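Local structure of CAS6A (Thermus thermophilus, 4C97) at residues 10-24 with 88-102. The protein probably acts as a CRISPR-associated endoribonuclease of the Cas6 family, processing CRISPR RNA in antiviral defence. The protein carries 1 engineered substitution. Sequence-based numbering, arbitrary orientation.
Sequences LVLVLEGEGLPEPLG and LGPPFRVRAVLQEGH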
loop_
_atom_site.group_PDB
_atom_site.type_symbol
_atom_site.label_atom_id
_atom_site.label_comp_id
_atom_site.label_asym_id
_atom_site.label_seq_id
_atom_site.Cartn_x
_atom_site.Cartn_y
_atom_site.Cartn_z
ATOM N N LEU A 10 7.379 5.466 5.463
ATOM C CA LEU A 10 8.585 6.254 5.385
ATOM C C LEU A 10 9.245 6.074 4.034
ATOM O O LEU A 10 9.362 4.943 3.529
ATOM C CB LEU A 10 9.549 5.824 6.480
ATOM C CG LEU A 10 9.230 6.319 7.889
ATOM C CD1 LEU A 10 7.946 5.732 8.423
ATOM C CD2 LEU A 10 10.394 5.959 8.813
ATOM N N VAL A 11 9.689 7.187 3.463
ATOM C CA VAL A 11 10.334 7.183 2.158
ATOM C C VAL A 11 11.841 7.371 2.278
ATOM O O VAL A 11 12.308 8.300 2.944
ATOM C CB VAL A 11 9.762 8.265 1.241
ATOM C CG1 VAL A 11 10.593 8.395 -0.037
ATOM C CG2 VAL A 11 8.294 7.936 0.860
ATOM N N LEU A 12 12.592 6.482 1.636
ATOM C CA LEU A 12 14.051 6.614 1.539
ATOM C C LEU A 12 14.379 7.236 0.197
ATOM O O LEU A 12 14.181 6.604 -0.863
ATOM C CB LEU A 12 14.747 5.247 1.630
ATOM C CG LEU A 12 14.827 4.554 2.989
ATOM C CD1 LEU A 12 13.496 4.538 3.716
ATOM C CD2 LEU A 12 15.357 3.133 2.811
ATOM N N VAL A 13 14.881 8.468 0.257
ATOM C CA VAL A 13 15.305 9.199 -0.922
ATOM C C VAL A 13 16.705 8.705 -1.257
ATOM O O VAL A 13 17.593 8.730 -0.413
ATOM C CB VAL A 13 15.304 10.719 -0.689
ATOM C CG1 VAL A 13 15.811 11.460 -1.917
ATOM C CG2 VAL A 13 13.915 11.188 -0.325
ATOM N N LEU A 14 16.891 8.240 -2.488
ATOM C CA LEU A 14 18.088 7.473 -2.828
ATOM C C LEU A 14 18.960 8.192 -3.833
ATOM O O LEU A 14 18.465 8.749 -4.804
ATOM C CB LEU A 14 17.681 6.113 -3.413
ATOM C CG LEU A 14 16.802 5.243 -2.517
ATOM C CD1 LEU A 14 16.298 4.035 -3.313
ATOM C CD2 LEU A 14 17.514 4.816 -1.242
ATOM N N GLU A 15 20.271 8.158 -3.609
ATOM C CA GLU A 15 21.199 8.592 -4.640
ATOM C C GLU A 15 22.023 7.401 -5.099
ATOM O O GLU A 15 22.515 6.609 -4.292
ATOM C CB GLU A 15 22.065 9.774 -4.182
ATOM C CG GLU A 15 22.410 9.779 -2.714
ATOM C CD GLU A 15 23.361 10.913 -2.332
ATOM O OE1 GLU A 15 23.874 11.598 -3.243
ATOM O OE2 GLU A 15 23.592 11.120 -1.118
ATOM N N GLY A 16 22.162 7.290 -6.410
ATOM C CA GLY A 16 22.798 6.147 -7.026
ATOM C C GLY A 16 22.173 5.888 -8.371
ATOM O O GLY A 16 21.177 6.508 -8.728
ATOM N N GLU A 17 22.767 4.972 -9.119
ATOM C CA GLU A 17 22.306 4.638 -10.456
ATOM C C GLU A 17 21.197 3.583 -10.395
ATOM O O GLU A 17 21.267 2.628 -9.620
ATOM C CB GLU A 17 23.489 4.126 -11.290
ATOM C CG GLU A 17 23.619 4.755 -12.664
ATOM C CD GLU A 17 24.896 4.345 -13.365
ATOM O OE1 GLU A 17 25.947 4.262 -12.697
ATOM O OE2 GLU A 17 24.844 4.089 -14.586
ATOM N N GLY A 18 20.161 3.766 -11.202
ATOM C CA GLY A 18 19.127 2.757 -11.346
ATOM C C GLY A 18 17.965 2.935 -10.394
ATOM O O GLY A 18 17.798 3.990 -9.783
ATOM N N LEU A 19 17.147 1.894 -10.285
ATOM C CA LEU A 19 16.049 1.885 -9.345
ATOM C C LEU A 19 16.166 0.701 -8.425
ATOM O O LEU A 19 16.790 -0.296 -8.760
ATOM C CB LEU A 19 14.717 1.825 -10.076
ATOM C CG LEU A 19 14.356 3.121 -10.787
ATOM C CD1 LEU A 19 13.869 2.818 -12.185
ATOM C CD2 LEU A 19 13.308 3.867 -9.970
ATOM N N PRO A 20 15.563 0.807 -7.248
ATOM C CA PRO A 20 15.546 -0.371 -6.387
ATOM C C PRO A 20 14.859 -1.533 -7.067
ATOM O O PRO A 20 14.006 -1.330 -7.944
ATOM C CB PRO A 20 14.712 0.088 -5.188
ATOM C CG PRO A 20 14.753 1.537 -5.213
ATOM C CD PRO A 20 14.826 1.925 -6.641
ATOM N N GLU A 21 15.266 -2.735 -6.679
ATOM C CA GLU A 21 14.707 -3.975 -7.185
ATOM C C GLU A 21 13.864 -4.601 -6.073
ATOM O O GLU A 21 14.221 -4.509 -4.905
ATOM C CB GLU A 21 15.828 -4.905 -7.598
ATOM C CG GLU A 21 16.583 -4.377 -8.783
ATOM C CD GLU A 21 17.768 -5.231 -9.164
ATOM O OE1 GLU A 21 18.056 -6.231 -8.463
ATOM O OE2 GLU A 21 18.414 -4.890 -10.181
ATOM N N PRO A 22 12.713 -5.189 -6.430
ATOM C CA PRO A 22 11.789 -5.753 -5.442
ATOM C C PRO A 22 12.429 -6.691 -4.416
ATOM O O PRO A 22 12.290 -6.517 -3.204
ATOM C CB PRO A 22 10.809 -6.533 -6.314
ATOM C CG PRO A 22 10.781 -5.799 -7.596
ATOM C CD PRO A 22 12.130 -5.182 -7.778
ATOM N N LEU A 23 13.143 -7.692 -4.916
ATOM C CA LEU A 23 13.774 -8.655 -4.017
ATOM C C LEU A 23 14.913 -8.045 -3.188
ATOM O O LEU A 23 15.045 -8.357 -2.000
ATOM C CB LEU A 23 14.216 -9.894 -4.780
ATOM C CG LEU A 23 12.941 -10.650 -5.174
ATOM C CD1 LEU A 23 13.104 -11.318 -6.478
ATOM C CD2 LEU A 23 12.535 -11.633 -4.084
ATOM N N GLY A 24 15.703 -7.149 -3.767
ATOM C CA GLY A 24 16.744 -6.493 -2.981
ATOM C C GLY A 24 16.149 -5.625 -1.867
ATOM O O GLY A 24 16.642 -5.613 -0.715
ATOM N N LEU A 88 19.841 -2.301 -2.466
ATOM C CA LEU A 88 18.434 -2.560 -2.725
ATOM C C LEU A 88 18.356 -3.142 -4.121
ATOM O O LEU A 88 17.585 -2.680 -4.958
ATOM C CB LEU A 88 17.632 -1.259 -2.663
ATOM C CG LEU A 88 17.796 -0.459 -1.375
ATOM C CD1 LEU A 88 17.060 0.866 -1.470
ATOM C CD2 LEU A 88 17.320 -1.250 -0.178
ATOM N N GLY A 89 19.185 -4.150 -4.355
ATOM C CA GLY A 89 19.555 -4.543 -5.700
ATOM C C GLY A 89 20.837 -3.787 -5.957
ATOM O O GLY A 89 21.880 -4.114 -5.377
ATOM N N PRO A 90 20.773 -2.737 -6.781
ATOM C CA PRO A 90 21.959 -1.877 -6.845
ATOM C C PRO A 90 22.231 -1.203 -5.499
ATOM O O PRO A 90 21.326 -1.114 -4.659
ATOM C CB PRO A 90 21.565 -0.810 -7.867
ATOM C CG PRO A 90 20.426 -1.388 -8.640
ATOM C CD PRO A 90 19.704 -2.291 -7.692
ATOM N N PRO A 91 23.453 -0.699 -5.307
ATOM C CA PRO A 91 23.771 0.087 -4.109
ATOM C C PRO A 91 23.261 1.521 -4.238
ATOM O O PRO A 91 23.349 2.110 -5.315
ATOM C CB PRO A 91 25.290 0.075 -4.092
ATOM C CG PRO A 91 25.676 -0.050 -5.540
ATOM C CD PRO A 91 24.638 -0.917 -6.157
ATOM N N PHE A 92 22.719 2.063 -3.152
ATOM C CA PHE A 92 22.309 3.462 -3.105
ATOM C C PHE A 92 22.785 4.058 -1.811
ATOM O O PHE A 92 22.897 3.371 -0.806
ATOM C CB PHE A 92 20.780 3.600 -3.138
ATOM C CG PHE A 92 20.144 3.067 -4.390
ATOM C CD1 PHE A 92 20.010 3.870 -5.513
ATOM C CD2 PHE A 92 19.682 1.768 -4.440
ATOM C CE1 PHE A 92 19.423 3.380 -6.668
ATOM C CE2 PHE A 92 19.091 1.272 -5.593
ATOM C CZ PHE A 92 18.968 2.079 -6.706
ATOM N N ARG A 93 23.031 5.356 -1.827
ATOM C CA ARG A 93 23.208 6.088 -0.599
ATOM C C ARG A 93 21.858 6.696 -0.198
ATOM O O ARG A 93 21.128 7.231 -1.033
ATOM C CB ARG A 93 24.270 7.165 -0.794
ATOM C CG ARG A 93 24.502 8.025 0.413
ATOM C CD ARG A 93 25.733 8.888 0.233
ATOM N NE ARG A 93 26.856 8.116 -0.299
ATOM C CZ ARG A 93 27.656 7.340 0.431
ATOM N NH1 ARG A 93 27.477 7.233 1.740
ATOM N NH2 ARG A 93 28.644 6.673 -0.152
ATOM N N VAL A 94 21.511 6.573 1.073
ATOM C CA VAL A 94 20.253 7.100 1.559
ATOM C C VAL A 94 20.449 8.559 1.930
ATOM O O VAL A 94 21.117 8.876 2.915
ATOM C CB VAL A 94 19.738 6.300 2.768
ATOM C CG1 VAL A 94 18.463 6.911 3.325
ATOM C CG2 VAL A 94 19.491 4.847 2.378
ATOM N N ARG A 95 19.864 9.449 1.137
ATOM C CA ARG A 95 20.040 10.878 1.353
ATOM C C ARG A 95 19.166 11.387 2.472
ATOM O O ARG A 95 19.582 12.246 3.256
ATOM C CB ARG A 95 19.705 11.654 0.095
ATOM C CG ARG A 95 19.704 13.156 0.302
ATOM C CD ARG A 95 19.510 13.848 -1.016
ATOM N NE ARG A 95 20.603 13.512 -1.923
ATOM C CZ ARG A 95 20.471 13.317 -3.230
ATOM N NH1 ARG A 95 19.282 13.429 -3.815
ATOM N NH2 ARG A 95 21.539 13.010 -3.955
ATOM N N ALA A 96 17.945 10.877 2.529
ATOM C CA ALA A 96 16.995 11.312 3.532
ATOM C C ALA A 96 15.989 10.215 3.794
ATOM O O ALA A 96 15.675 9.420 2.912
ATOM C CB ALA A 96 16.286 12.592 3.073
ATOM N N VAL A 97 15.496 10.178 5.023
ATOM C CA VAL A 97 14.389 9.324 5.388
ATOM C C VAL A 97 13.248 10.241 5.794
ATOM O O VAL A 97 13.353 10.978 6.772
ATOM C CB VAL A 97 14.775 8.390 6.540
ATOM C CG1 VAL A 97 13.604 7.524 6.944
ATOM C CG2 VAL A 97 15.955 7.526 6.123
ATOM N N LEU A 98 12.160 10.186 5.031
ATOM C CA LEU A 98 11.054 11.135 5.170
ATOM C C LEU A 98 9.760 10.495 5.661
ATOM O O LEU A 98 9.368 9.430 5.188
ATOM C CB LEU A 98 10.780 11.782 3.811
ATOM C CG LEU A 98 11.974 12.462 3.140
ATOM C CD1 LEU A 98 11.537 13.019 1.799
ATOM C CD2 LEU A 98 12.523 13.561 4.040
ATOM N N GLN A 99 9.099 11.168 6.609
ATOM C CA GLN A 99 7.757 10.797 7.041
ATOM C C GLN A 99 6.718 11.820 6.561
ATOM O O GLN A 99 5.523 11.669 6.789
ATOM C CB GLN A 99 7.716 10.688 8.562
ATOM C CG GLN A 99 7.968 11.998 9.277
ATOM C CD GLN A 99 7.789 11.875 10.773
ATOM O OE1 GLN A 99 8.218 10.894 11.384
ATOM N NE2 GLN A 99 7.130 12.862 11.372
ATOM N N GLU A 100 7.201 12.870 5.910
ATOM C CA GLU A 100 6.368 13.922 5.349
ATOM C C GLU A 100 7.221 14.576 4.279
ATOM O O GLU A 100 8.430 14.342 4.207
ATOM C CB GLU A 100 5.983 14.949 6.427
ATOM C CG GLU A 100 7.164 15.697 7.036
ATOM C CD GLU A 100 6.754 16.655 8.155
ATOM O OE1 GLU A 100 5.755 17.386 7.989
ATOM O OE2 GLU A 100 7.432 16.670 9.199
ATOM N N GLY A 101 6.609 15.397 3.445
ATOM C CA GLY A 101 7.359 16.126 2.443
ATOM C C GLY A 101 7.755 15.280 1.252
ATOM O O GLY A 101 8.685 15.618 0.534
ATOM N N HIS A 102 7.055 14.168 1.047
ATOM C CA HIS A 102 7.184 13.388 -0.177
ATOM C C HIS A 102 5.785 12.838 -0.428
ATOM O O HIS A 102 5.086 12.510 0.521
ATOM C CB HIS A 102 8.191 12.253 0.003
ATOM C CG HIS A 102 8.474 11.484 -1.257
ATOM N ND1 HIS A 102 7.633 10.509 -1.728
ATOM C CD2 HIS A 102 9.514 11.551 -2.119
ATOM C CE1 HIS A 102 8.135 10.011 -2.857
ATOM N NE2 HIS A 102 9.272 10.622 -3.104
HETATM O O HOH W 1 23.753 2.101 -7.975
#
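Phe92 lays its ring beneath Leu14, whose CD1 sits over one face, 4.2 Å from the ring centroid and offset toward the rim. With CG anti to its carbonyl carbon (chi1 -62°), the ring reaches into the turn 16-20, where its CE1 lies 3.6 Å from Gly18 O and its CZ 4.1 Å from Pro20 CD. Leu14 CD1 also meets Leu88 CD1 at 3.7 Å. Strands 10-15 and 91-98 are antiparallel neighbours in the N-terminal sheet, 10-15 in its middle strand, and backbone bonds join them from Val11 with Leu98 to Glu15 with Arg93. Arg95 is extra in the register between Val94 and Ala96, a classic beta bulge: Arg95 N donates to Val13 O while Val13 N donates to Ala96 O, and Ala96 N is left buried without a partner. From here the Arg95 guanidinium reaches Glu15, NH2 to OE1 2.8 Å, a salt bridge whose N-H bond is bent (140°) and weak. On the same face as Glu15, Val11 CG1 stands 3.8 Å above the centre of the His102 ring, whose ND1 is taken by Trp104 N. Beyond the turn, Glu21 N donates to Leu88 O (2.9 Å). The Leu12, Leu14, Val94 and Val97 side is thus apolar and buried, whereas the other mixes valines and Leu98 with Glu15, whose charge Arg95 meets near the exposed end.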